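Local structure of putative dioxygenase (1H-3-hydroxy-4-oxoquinaldine 2,4-dioxygenase) (Mycobacteroides abscessus subsp. abscessus, 6RA3) at residues D77-L82 / D107-Q112; H136-P141 / D178-A183; L225-A230 / F236-L241; G243-H246 / I250-P253. The protein cleaves the heterocyclic ring of the Pseudomonas quinolone signal with dioxygen, releasing N-octanoylanthranilate and carbon monoxide. All coordinates share one frame; numbering follows the deposited sequence.

Interaction 1 of 4, residues D77-L82 / D107-Q112; sequences DTIGLL and DRLGAQ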
loop_
_atom_site.group_PDB
_atom_site.type_symbol
_atom_site.label_atom_id
_atom_site.label_comp_id
_atom_site.label_asym_id
_atom_site.label_seq_id
_atom_site.Cartn_x
_atom_site.Cartn_y
_atom_site.Cartn_z
ATOM N N ASP A 77 -5.702 11.723 19.246
ATOM C CA ASP A 77 -5.895 10.904 18.042
ATOM C C ASP A 77 -5.642 9.427 18.339
ATOM O O ASP A 77 -6.391 8.552 17.885
ATOM C CB ASP A 77 -4.940 11.301 16.905
ATOM C CG ASP A 77 -5.155 12.709 16.359
ATOM O OD1 ASP A 77 -4.227 13.166 15.650
ATOM O OD2 ASP A 77 -6.205 13.327 16.608
ATOM N N THR A 78 -4.532 9.135 19.029
ATOM C CA THR A 78 -4.160 7.762 19.324
ATOM C C THR A 78 -5.198 7.119 20.216
ATOM O O THR A 78 -5.603 5.975 19.981
ATOM C CB THR A 78 -2.781 7.731 19.979
ATOM O OG1 THR A 78 -1.801 8.235 19.066
ATOM C CG2 THR A 78 -2.385 6.292 20.411
ATOM N N ILE A 79 -5.672 7.857 21.223
ATOM C CA ILE A 79 -6.722 7.348 22.096
ATOM C C ILE A 79 -8.012 7.142 21.322
ATOM O O ILE A 79 -8.743 6.168 21.552
ATOM C CB ILE A 79 -6.935 8.297 23.292
ATOM C CG1 ILE A 79 -5.689 8.327 24.179
ATOM C CG2 ILE A 79 -8.184 7.880 24.081
ATOM C CD1 ILE A 79 -5.741 9.352 25.298
ATOM N N GLY A 80 -8.352 8.074 20.435
ATOM C CA GLY A 80 -9.591 7.925 19.691
ATOM C C GLY A 80 -9.551 6.710 18.783
ATOM O O GLY A 80 -10.560 6.015 18.608
ATOM N N LEU A 81 -8.381 6.438 18.202
ATOM C CA LEU A 81 -8.205 5.256 17.361
ATOM C C LEU A 81 -8.375 3.976 18.177
ATOM O O LEU A 81 -9.041 3.034 17.740
ATOM C CB LEU A 81 -6.824 5.276 16.713
ATOM C CG LEU A 81 -6.578 4.175 15.682
ATOM C CD1 LEU A 81 -7.288 4.530 14.374
ATOM C CD2 LEU A 81 -5.123 3.972 15.471
ATOM N N LEU A 82 -7.791 3.929 19.370
ATOM C CA LEU A 82 -7.854 2.705 20.173
ATOM C C LEU A 82 -9.283 2.397 20.642
ATOM O O LEU A 82 -9.716 1.229 20.616
ATOM C CB LEU A 82 -6.874 2.826 21.338
ATOM C CG LEU A 82 -5.434 2.953 20.843
ATOM C CD1 LEU A 82 -4.395 3.358 21.940
ATOM C CD2 LEU A 82 -4.926 1.667 20.183
ATOM N N ASP A 107 -1.496 9.668 31.199
ATOM C CA ASP A 107 -2.115 10.528 32.203
ATOM C C ASP A 107 -3.615 10.638 31.986
ATOM O O ASP A 107 -4.386 10.733 32.951
ATOM C CB ASP A 107 -1.477 11.913 32.162
ATOM C CG ASP A 107 -1.899 12.786 33.328
ATOM O OD1 ASP A 107 -2.331 12.233 34.365
ATOM O OD2 ASP A 107 -1.809 14.030 33.193
ATOM N N ARG A 108 -4.057 10.630 30.728
ATOM C CA ARG A 108 -5.476 10.839 30.477
ATOM C C ARG A 108 -6.316 9.627 30.849
ATOM O O ARG A 108 -7.478 9.781 31.240
ATOM C CB ARG A 108 -5.689 11.197 29.010
ATOM C CG ARG A 108 -5.103 12.539 28.625
ATOM C CD ARG A 108 -5.445 12.899 27.200
ATOM N NE ARG A 108 -4.892 14.210 26.869
ATOM C CZ ARG A 108 -5.277 14.941 25.835
ATOM N NH1 ARG A 108 -6.212 14.479 25.027
ATOM N NH2 ARG A 108 -4.719 16.123 25.615
ATOM N N LEU A 109 -5.776 8.425 30.701
ATOM C CA LEU A 109 -6.595 7.217 30.770
ATOM C C LEU A 109 -6.454 6.452 32.078
ATOM O O LEU A 109 -7.345 5.657 32.415
ATOM C CB LEU A 109 -6.238 6.276 29.617
ATOM C CG LEU A 109 -6.509 6.823 28.222
ATOM C CD1 LEU A 109 -5.934 5.877 27.182
ATOM C CD2 LEU A 109 -7.984 7.064 28.013
ATOM N N GLY A 110 -5.353 6.651 32.793
ATOM C CA GLY A 110 -5.131 6.007 34.066
ATOM C C GLY A 110 -4.350 4.723 33.897
ATOM O O GLY A 110 -4.136 4.220 32.787
ATOM N N ALA A 111 -3.930 4.180 35.047
ATOM C CA ALA A 111 -2.996 3.062 35.102
ATOM C C ALA A 111 -3.663 1.705 34.915
ATOM O O ALA A 111 -2.952 0.717 34.702
ATOM C CB ALA A 111 -2.242 3.077 36.436
ATOM N N GLN A 112 -4.999 1.630 34.996
ATOM C CA GLN A 112 -5.702 0.383 34.689
ATOM C C GLN A 112 -5.848 0.199 33.180
ATOM O O GLN A 112 -5.583 -0.890 32.654
ATOM C CB GLN A 112 -7.076 0.361 35.371
ATOM C CG GLN A 112 -7.052 0.323 36.932
ATOM C CD GLN A 112 -6.818 1.699 37.599
ATOM O OE1 GLN A 112 -7.424 2.708 37.216
ATOM N NE2 GLN A 112 -5.936 1.731 38.604
#

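Interaction 2 of 4, residues H136-P141 / D178-A183; sequences HGIQDP and DMWARA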
loop_
_atom_site.group_PDB
_atom_site.type_symbol
_atom_site.label_atom_id
_atom_site.label_comp_id
_atom_site.label_asym_id
_atom_site.label_seq_id
_atom_site.Cartn_x
_atom_site.Cartn_y
_atom_site.Cartn_z
ATOM N N HIS A 136 15.333 25.323 16.663
ATOM C CA HIS A 136 15.048 26.588 16.003
ATOM C C HIS A 136 15.553 26.590 14.570
ATOM O O HIS A 136 14.900 27.144 13.679
ATOM C CB HIS A 136 15.675 27.739 16.802
ATOM C CG HIS A 136 15.054 27.943 18.152
ATOM N ND1 HIS A 136 15.711 28.568 19.192
ATOM C CD2 HIS A 136 13.836 27.597 18.631
ATOM C CE1 HIS A 136 14.920 28.601 20.252
ATOM N NE2 HIS A 136 13.777 28.018 19.937
ATOM N N GLY A 137 16.695 25.951 14.323
ATOM C CA GLY A 137 17.219 25.888 12.970
ATOM C C GLY A 137 16.275 25.184 12.009
ATOM O O GLY A 137 16.180 25.551 10.839
ATOM N N ILE A 138 15.571 24.153 12.483
ATOM C CA ILE A 138 14.616 23.470 11.609
ATOM C C ILE A 138 13.310 24.233 11.456
ATOM O O ILE A 138 12.489 23.861 10.603
ATOM C CB ILE A 138 14.321 22.032 12.079
ATOM C CG1 ILE A 138 13.680 22.030 13.463
ATOM C CG2 ILE A 138 15.601 21.196 11.986
ATOM C CD1 ILE A 138 13.655 20.655 14.138
ATOM N N GLN A 139 13.104 25.303 12.230
ATOM C CA GLN A 139 12.009 26.241 11.989
ATOM C C GLN A 139 12.394 27.371 11.047
ATOM O O GLN A 139 11.591 28.291 10.846
ATOM C CB GLN A 139 11.514 26.839 13.304
ATOM C CG GLN A 139 11.009 25.827 14.293
ATOM C CD GLN A 139 10.685 26.487 15.581
ATOM O OE1 GLN A 139 10.000 27.516 15.601
ATOM N NE2 GLN A 139 11.201 25.941 16.670
ATOM N N ASP A 140 13.582 27.304 10.454
ATOM C CA ASP A 140 14.084 28.343 9.575
ATOM C C ASP A 140 13.862 27.933 8.124
ATOM O O ASP A 140 14.484 26.959 7.668
ATOM C CB ASP A 140 15.574 28.590 9.839
ATOM C CG ASP A 140 16.169 29.698 8.945
ATOM O OD1 ASP A 140 15.495 30.149 7.998
ATOM O OD2 ASP A 140 17.321 30.114 9.190
ATOM N N PRO A 141 13.027 28.649 7.364
ATOM C CA PRO A 141 12.728 28.212 5.991
ATOM C C PRO A 141 13.950 28.035 5.109
ATOM O O PRO A 141 13.910 27.213 4.180
ATOM C CB PRO A 141 11.826 29.337 5.467
ATOM C CG PRO A 141 11.206 29.925 6.660
ATOM C CD PRO A 141 12.230 29.832 7.743
ATOM N N ASP A 178 7.408 22.150 6.607
ATOM C CA ASP A 178 6.219 22.203 7.461
ATOM C C ASP A 178 6.322 21.257 8.671
ATOM O O ASP A 178 6.046 21.643 9.813
ATOM C CB ASP A 178 4.971 21.883 6.637
ATOM C CG ASP A 178 3.735 21.677 7.501
ATOM O OD1 ASP A 178 3.119 22.678 7.909
ATOM O OD2 ASP A 178 3.353 20.504 7.770
ATOM N N MET A 179 6.680 20.005 8.442
ATOM C CA MET A 179 6.630 19.048 9.540
ATOM C C MET A 179 7.856 19.183 10.430
ATOM O O MET A 179 7.751 19.044 11.650
ATOM C CB MET A 179 6.517 17.605 9.015
ATOM C CG MET A 179 6.087 16.585 10.120
ATOM S SD MET A 179 4.519 16.896 10.832
ATOM C CE MET A 179 3.384 16.272 9.557
ATOM N N TRP A 180 9.020 19.439 9.835
ATOM C CA TRP A 180 10.228 19.645 10.626
ATOM C C TRP A 180 10.154 20.916 11.468
ATOM O O TRP A 180 10.583 20.920 12.629
ATOM C CB TRP A 180 11.431 19.661 9.701
ATOM C CG TRP A 180 11.814 18.288 9.368
ATOM C CD1 TRP A 180 11.448 17.569 8.269
ATOM C CD2 TRP A 180 12.613 17.420 10.173
ATOM N NE1 TRP A 180 11.986 16.306 8.331
ATOM C CE2 TRP A 180 12.705 16.189 9.494
ATOM C CE3 TRP A 180 13.264 17.566 11.405
ATOM C CZ2 TRP A 180 13.424 15.110 10.005
ATOM C CZ3 TRP A 180 13.976 16.498 11.908
ATOM C CH2 TRP A 180 14.049 15.282 11.210
ATOM N N ALA A 181 9.624 22.008 10.910
ATOM C CA ALA A 181 9.380 23.197 11.723
ATOM C C ALA A 181 8.423 22.878 12.864
ATOM O O ALA A 181 8.658 23.278 14.011
ATOM C CB ALA A 181 8.850 24.356 10.854
ATOM N N ARG A 182 7.360 22.127 12.593
ATOM C CA ARG A 182 6.384 21.838 13.648
ATOM C C ARG A 182 6.999 20.997 14.762
ATOM O O ARG A 182 6.707 21.210 15.946
ATOM C CB ARG A 182 5.156 21.119 13.079
ATOM C CG ARG A 182 4.168 20.597 14.135
ATOM C CD ARG A 182 2.908 20.049 13.472
ATOM N NE ARG A 182 2.350 21.049 12.570
ATOM C CZ ARG A 182 2.404 21.019 11.241
ATOM N NH1 ARG A 182 2.976 20.000 10.587
ATOM N NH2 ARG A 182 1.880 22.038 10.556
ATOM N N ALA A 183 7.830 20.018 14.392
ATOM C CA ALA A 183 8.553 19.228 15.382
ATOM C C ALA A 183 9.377 20.137 16.284
ATOM O O ALA A 183 9.338 20.012 17.513
ATOM C CB ALA A 183 9.453 18.214 14.682
#

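Interaction 3 of 4, residues L225-A230 / F236-L241; sequences LHDDFA and FSYRRL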
loop_
_atom_site.group_PDB
_atom_site.type_symbol
_atom_site.label_atom_id
_atom_site.label_comp_id
_atom_site.label_asym_id
_atom_site.label_seq_id
_atom_site.Cartn_x
_atom_site.Cartn_y
_atom_site.Cartn_z
ATOM N N LEU A 225 21.336 10.049 36.970
ATOM C CA LEU A 225 20.043 10.711 37.072
ATOM C C LEU A 225 18.907 9.685 37.028
ATOM O O LEU A 225 17.886 9.847 37.714
ATOM C CB LEU A 225 19.918 11.742 35.948
ATOM C CG LEU A 225 18.566 12.416 35.728
ATOM C CD1 LEU A 225 18.299 13.536 36.747
ATOM C CD2 LEU A 225 18.518 12.923 34.293
ATOM N N HIS A 226 19.085 8.616 36.246
ATOM C CA HIS A 226 18.073 7.561 36.153
ATOM C C HIS A 226 18.017 6.729 37.433
ATOM O O HIS A 226 16.945 6.562 38.029
ATOM C CB HIS A 226 18.360 6.664 34.953
ATOM C CG HIS A 226 17.900 7.229 33.644
ATOM N ND1 HIS A 226 18.691 8.052 32.868
ATOM C CD2 HIS A 226 16.737 7.072 32.966
ATOM C CE1 HIS A 226 18.024 8.395 31.780
ATOM N NE2 HIS A 226 16.838 7.813 31.812
ATOM N N ASP A 227 19.165 6.162 37.844
ATOM C CA ASP A 227 19.282 5.519 39.157
ATOM C C ASP A 227 18.585 6.343 40.219
ATOM O O ASP A 227 17.766 5.841 40.994
ATOM C CB ASP A 227 20.755 5.352 39.537
ATOM C CG ASP A 227 21.489 4.419 38.614
ATOM O OD1 ASP A 227 20.836 3.458 38.156
ATOM O OD2 ASP A 227 22.701 4.625 38.351
ATOM N N ASP A 228 18.941 7.627 40.261
ATOM C CA ASP A 228 18.350 8.586 41.180
ATOM C C ASP A 228 16.841 8.630 41.020
ATOM O O ASP A 228 16.092 8.568 42.003
ATOM C CB ASP A 228 18.985 9.953 40.899
ATOM C CG ASP A 228 18.725 10.971 41.981
ATOM O OD1 ASP A 228 17.555 11.136 42.412
ATOM O OD2 ASP A 228 19.718 11.627 42.384
ATOM N N PHE A 229 16.372 8.745 39.775
ATOM C CA PHE A 229 14.934 8.756 39.535
ATOM C C PHE A 229 14.323 7.402 39.890
ATOM O O PHE A 229 13.266 7.336 40.527
ATOM C CB PHE A 229 14.659 9.135 38.071
ATOM C CG PHE A 229 13.278 9.668 37.842
ATOM C CD1 PHE A 229 12.966 10.982 38.155
ATOM C CD2 PHE A 229 12.282 8.851 37.331
ATOM C CE1 PHE A 229 11.687 11.477 37.969
ATOM C CE2 PHE A 229 11.011 9.330 37.138
ATOM C CZ PHE A 229 10.705 10.652 37.457
ATOM N N ALA A 230 15.010 6.314 39.533
ATOM C CA ALA A 230 14.486 4.976 39.805
ATOM C C ALA A 230 14.451 4.673 41.301
ATOM O O ALA A 230 13.543 3.973 41.768
ATOM C CB ALA A 230 15.321 3.926 39.069
ATOM N N PHE A 236 9.289 3.445 38.092
ATOM C CA PHE A 236 10.203 3.767 37.013
ATOM C C PHE A 236 11.330 2.755 36.983
ATOM O O PHE A 236 11.842 2.343 38.026
ATOM C CB PHE A 236 10.776 5.184 37.164
ATOM C CG PHE A 236 11.683 5.598 36.030
ATOM C CD1 PHE A 236 11.169 6.252 34.909
ATOM C CD2 PHE A 236 13.047 5.343 36.078
ATOM C CE1 PHE A 236 12.023 6.653 33.860
ATOM C CE2 PHE A 236 13.899 5.732 35.038
ATOM C CZ PHE A 236 13.393 6.379 33.922
ATOM N N SER A 237 11.699 2.355 35.777
ATOM C CA SER A 237 12.860 1.522 35.520
ATOM C C SER A 237 13.447 1.991 34.211
ATOM O O SER A 237 12.843 2.791 33.491
ATOM C CB SER A 237 12.512 0.024 35.427
ATOM O OG SER A 237 11.564 -0.202 34.388
ATOM N N TYR A 238 14.612 1.460 33.881
ATOM C CA TYR A 238 15.347 1.942 32.727
ATOM C C TYR A 238 16.447 0.942 32.412
ATOM O O TYR A 238 16.770 0.065 33.216
ATOM C CB TYR A 238 15.956 3.331 32.983
ATOM C CG TYR A 238 17.240 3.289 33.800
ATOM C CD1 TYR A 238 18.476 3.129 33.179
ATOM C CD2 TYR A 238 17.208 3.381 35.187
ATOM C CE1 TYR A 238 19.645 3.083 33.907
ATOM C CE2 TYR A 238 18.379 3.341 35.936
ATOM C CZ TYR A 238 19.594 3.191 35.285
ATOM O OH TYR A 238 20.759 3.151 36.015
ATOM N N ARG A 239 17.065 1.135 31.254
ATOM C CA ARG A 239 18.055 0.203 30.743
ATOM C C ARG A 239 18.843 0.844 29.606
ATOM O O ARG A 239 18.311 1.058 28.508
ATOM C CB ARG A 239 17.359 -1.079 30.281
ATOM C CG ARG A 239 18.293 -2.162 29.737
ATOM C CD ARG A 239 18.226 -3.452 30.564
ATOM N NE ARG A 239 16.881 -3.743 31.055
ATOM C CZ ARG A 239 16.543 -4.837 31.727
ATOM N NH1 ARG A 239 17.451 -5.772 31.989
ATOM N NH2 ARG A 239 15.285 -4.994 32.130
ATOM N N ARG A 240 20.098 1.196 29.874
ATOM C CA ARG A 240 21.008 1.605 28.815
ATOM C C ARG A 240 21.375 0.388 27.978
ATOM O O ARG A 240 21.615 -0.692 28.508
ATOM C CB ARG A 240 22.266 2.257 29.407
ATOM C CG ARG A 240 23.386 2.508 28.390
ATOM C CD ARG A 240 24.534 3.346 28.963
ATOM N NE ARG A 240 24.117 4.708 29.292
ATOM C CZ ARG A 240 24.087 5.725 28.430
ATOM N NH1 ARG A 240 24.451 5.552 27.162
ATOM N NH2 ARG A 240 23.678 6.920 28.841
ATOM N N LEU A 241 21.453 0.579 26.662
ATOM C CA LEU A 241 21.424 -0.527 25.721
ATOM C C LEU A 241 22.698 -0.728 24.911
ATOM O O LEU A 241 22.857 -1.794 24.308
ATOM C CB LEU A 241 20.247 -0.342 24.749
ATOM C CG LEU A 241 19.248 -1.489 24.737
ATOM C CD1 LEU A 241 18.075 -1.143 23.838
ATOM C CD2 LEU A 241 19.967 -2.746 24.246
#

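Interaction 4 of 4, residues G243-H246 / I250-P253; sequences GETH and IELP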
loop_
_atom_site.group_PDB
_atom_site.type_symbol
_atom_site.label_atom_id
_atom_site.label_comp_id
_atom_site.label_asym_id
_atom_site.label_seq_id
_atom_site.Cartn_x
_atom_site.Cartn_y
_atom_site.Cartn_z
ATOM N N GLY A 243 23.736 0.607 22.061
ATOM C CA GLY A 243 23.698 0.760 20.626
ATOM C C GLY A 243 24.466 1.984 20.190
ATOM O O GLY A 243 24.800 2.847 20.997
ATOM N N GLU A 244 24.753 2.049 18.888
ATOM C CA GLU A 244 25.456 3.203 18.351
ATOM C C GLU A 244 24.536 4.389 18.093
ATOM O O GLU A 244 25.027 5.525 18.008
ATOM C CB GLU A 244 26.169 2.832 17.057
ATOM C CG GLU A 244 27.236 1.736 17.221
ATOM C CD GLU A 244 27.643 1.137 15.894
ATOM O OE1 GLU A 244 28.855 1.122 15.602
ATOM O OE2 GLU A 244 26.744 0.697 15.136
ATOM N N THR A 245 23.220 4.168 18.026
ATOM C CA THR A 245 22.330 5.117 17.386
ATOM C C THR A 245 21.212 5.526 18.335
ATOM O O THR A 245 20.965 4.905 19.372
ATOM C CB THR A 245 21.748 4.527 16.096
ATOM O OG1 THR A 245 20.634 3.682 16.416
ATOM C CG2 THR A 245 22.784 3.724 15.350
ATOM N N HIS A 246 20.545 6.599 17.943
ATOM C CA HIS A 246 19.319 7.127 18.525
ATOM C C HIS A 246 18.125 6.226 18.252
ATOM O O HIS A 246 17.020 6.551 18.693
ATOM C CB HIS A 246 19.124 8.550 17.938
ATOM C CG HIS A 246 17.892 9.298 18.383
ATOM N ND1 HIS A 246 17.547 9.480 19.706
ATOM C CD2 HIS A 246 16.974 9.992 17.664
ATOM C CE1 HIS A 246 16.452 10.217 19.781
ATOM N NE2 HIS A 246 16.084 10.544 18.555
ATOM N N ILE A 250 15.110 0.103 16.094
ATOM C CA ILE A 250 15.499 -0.337 14.760
ATOM C C ILE A 250 16.858 -1.009 14.782
ATOM O O ILE A 250 17.101 -1.953 14.029
ATOM C CB ILE A 250 15.511 0.847 13.761
ATOM C CG1 ILE A 250 14.188 1.612 13.787
ATOM C CG2 ILE A 250 15.859 0.331 12.346
ATOM C CD1 ILE A 250 14.189 2.863 12.923
ATOM N N GLU A 251 17.778 -0.463 15.581
ATOM C CA GLU A 251 19.119 -1.026 15.651
ATOM C C GLU A 251 19.105 -2.354 16.395
ATOM O O GLU A 251 19.837 -3.277 16.028
ATOM C CB GLU A 251 20.070 -0.050 16.336
ATOM C CG GLU A 251 21.517 -0.468 16.206
ATOM C CD GLU A 251 22.454 0.297 17.115
ATOM O OE1 GLU A 251 21.987 1.134 17.914
ATOM O OE2 GLU A 251 23.669 0.043 17.024
ATOM N N LEU A 252 18.272 -2.462 17.433
ATOM C CA LEU A 252 18.218 -3.641 18.306
ATOM C C LEU A 252 16.778 -4.106 18.517
ATOM O O LEU A 252 16.269 -4.125 19.647
ATOM C CB LEU A 252 18.886 -3.311 19.640
ATOM C CG LEU A 252 20.367 -2.995 19.471
ATOM C CD1 LEU A 252 20.882 -2.359 20.744
ATOM C CD2 LEU A 252 21.102 -4.289 19.127
ATOM N N PRO A 253 16.092 -4.509 17.439
ATOM C CA PRO A 253 14.654 -4.804 17.563
ATOM C C PRO A 253 14.330 -5.935 18.531
ATOM O O PRO A 253 13.396 -5.798 19.333
ATOM C CB PRO A 253 14.251 -5.151 16.116
ATOM C CG PRO A 253 15.462 -5.646 15.495
ATOM C CD PRO A 253 16.598 -4.817 16.091
HETATM O O HOH W 1 20.370 2.392 19.885
#

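Interaction 1 of 4, residues D77-L82 / D107-Q112
Ile79 and Leu109 adopt nearly the same first torsion (chi1 -65° and -63°), placing CG1 of the isoleucine and CG of the leucine anti to their own carbonyl carbons and sending both side chains out from their helices until they meet tip to tip. The second torsion of Ile79 is extended (173°) and carries CD1 forward against the leucine fork, 3.9 Å from Leu109 CG. The two branches of Leu109 then divide the work. Leu109 CD1 lies 3.9 Å from Ile79 CG1, while Leu109 CD2 approaches the methyl on the other branch, Ile79 CG2, at 4.0 Å. Arg108 adds a flank with the aliphatic part of its side chain: its CD comes within 4.0 Å of Ile79 CD1, and its CB is almost as near. The arginine chain is extended from CG to NE, and the guanidinium is held by Glu104 in a salt bridge through NE, with a long, weak ion pair to Asp72.

The backbones stay well apart, the closest CA atoms being those of Ile79 and Leu109 at 8.7 Å. Helix 99-109 finishes here, and Gly110, with positive phi, takes the chain out of it. Leu109 also touches Phe90 of strand 90-95, the strand that links the two helices in sequence in this alpha/beta hydrolase fold, so the pair bridges the helices beside the sheet.

With only carbon atoms meeting, the contact rests on van der Waals packing and partial shielding from water at the surface. It imposes little directional demand, and its one charged participant contributes methylenes while its charge is paired chiefly within its own helix, through Glu104.

Interaction 2 of 4, residues H136-P141 / D178-A183
Ile138 and Gln139, the middle residues of a type I turn from Gly137 to Asp140, press directly against the backbone of helix 177-194 at Trp180 and Ala181, and the CA atoms of Gln139 and Ala181 are just 4.0 Å apart. At the tight end, the first torsion of Ile138 (chi1 62°) sets CG1 between its backbone N and carbonyl carbon, from where Ile138 CG1 comes within 3.4 Å of Trp180 O. Ile138 CD1 continues to the edge of the indole near its plane, 4.1 Å from Trp180 CE3. A bent CA-H...O contact spans 3.4 Å from Ala181 CA to Ile138 O, and Gln139 CG lies 3.5 Å from Ala181 O.

The Gln139 side is looser and nearer to solvent. Gln139 touches with its CG methylene, while its amide NE2 turns back to Leu135 O, and Asp140 points away.

The contact belongs to the helical insertion between strands 116-120 and 209-214, where alpha/beta hydrolases commonly carry their cap, and the Trp180 side chain lies about 9 Å from those of active-site His246 and substrate-binding His97. Trp180 meets the ring of Trp144, His136 is hydrogen-bonded to Asp188 farther along helix 177-194, and Arg182 pairs with Asp178 and with Asp68 of the loop between strand 51-54 and helix 71-84.

Interaction 3 of 4, residues L225-A230 / F236-L241
His226 places its CB methylene squarely over the centre of the Tyr238 ring, a CH-pi contact of 3.5 Å from that carbon to the ring centroid and 12° off the normal. Tyr238 reaches this position with CG between its backbone N and carbonyl carbon (chi1 80°), and Ala230 CB lies at the edge of the same ring. The imidazole itself continues to Phe236: His226 CD2 and Phe236 CZ meet rim to rim at 3.5 Å. Phe229 completes the aromatic cluster with a T-shaped pair, its edge directed at the face of Phe236 with the planes at 82°. There Phe229 CD2 stands 3.6 Å from Phe236 CG, toward the rim of the ring, and Ala230 CB fills in 4.0 Å from Phe236 CD2. Asp227 and the Tyr238 hydroxyl are modelled too close together, so their pairing is doubtful.

Helix 221-232 thus covers strand 236-240, running roughly antiparallel to it; the axes of 225-230 and strand 236-240 approach to 7.9 Å. The two form the last part of a beta-alpha-beta unit that starts at strand 209-214.

Both imidazole nitrogens are engaged, ND1 with Tyr222 O and NE2 with His212 ND1. These bonds should fix the ring's rotation; with its polar atoms satisfied elsewhere, His226 meets Tyr238 and Phe236 through carbon.

Interaction 4 of 4, residues G243-H246 / I250-P253
Gly243 and Glu251 bring their CA atoms to 7.0 Å, because the loop that carries His246, the histidine loop of the alpha/beta hydrolase fold, leads into helix 248-251, whose last residue, Glu251, comes back beside Gly243. Glu251 reaches across with CG anti to its backbone N (chi1 -169°) and an extended chain, presenting its carboxylate to two consecutive loop amides. Gly243 CA lies 3.2 Å from Glu251 OE1, where a side chain would collide with the carboxylate. Glu244 N donates to Glu251 OE2 at 2.9 Å in a nearly straight bond (169°) that uses the syn lone pair. OE1 accepts from both Thr245 N and Thr245 OG1, each 3.3 Å from Glu251 OE1; the two donors approach from the same face, above the carboxylate plane. Thr245 OG1 in turn accepts from Phe247 N, linking the carboxylate to the residue after the histidine.

Glu244 OE2, also hydrogen-bonded to Thr159, comes within 3.7 Å of Glu251 OE2, a like-charge approach that the donors to Glu251 probably offset. His246, the proton donor or acceptor, points away from the contact and bonds through ND1 to Asp121, and its ring stacks on Trp155. One water bridges the two segments, donating to Thr245 O at 2.6 Å and to Glu251 OE1 at 2.8 Å.

Along the chain the four contacts follow in series; none encloses or crosses another. Interaction 1 closes the excursion through strand 90-95 and joins the two helices flanking it in sequence. Interaction 2 then closes a loop of 36 residues, mostly helical and without strands, within the helical insertion after strand 116-120; the centres of interactions 1 and 2 are about 28 Å apart. Interaction 3 spans a short turn and lays helix 221-232 on the edge strand 236-240. Interaction 4 follows directly, closing the three-residue gap after the histidine loop. Interactions 3 and 4 touch, Leu241 CD2 packing 3.6 Å from Leu252 CD1, and interaction 4 lies on the opposite side of the chain's centre from interaction 1.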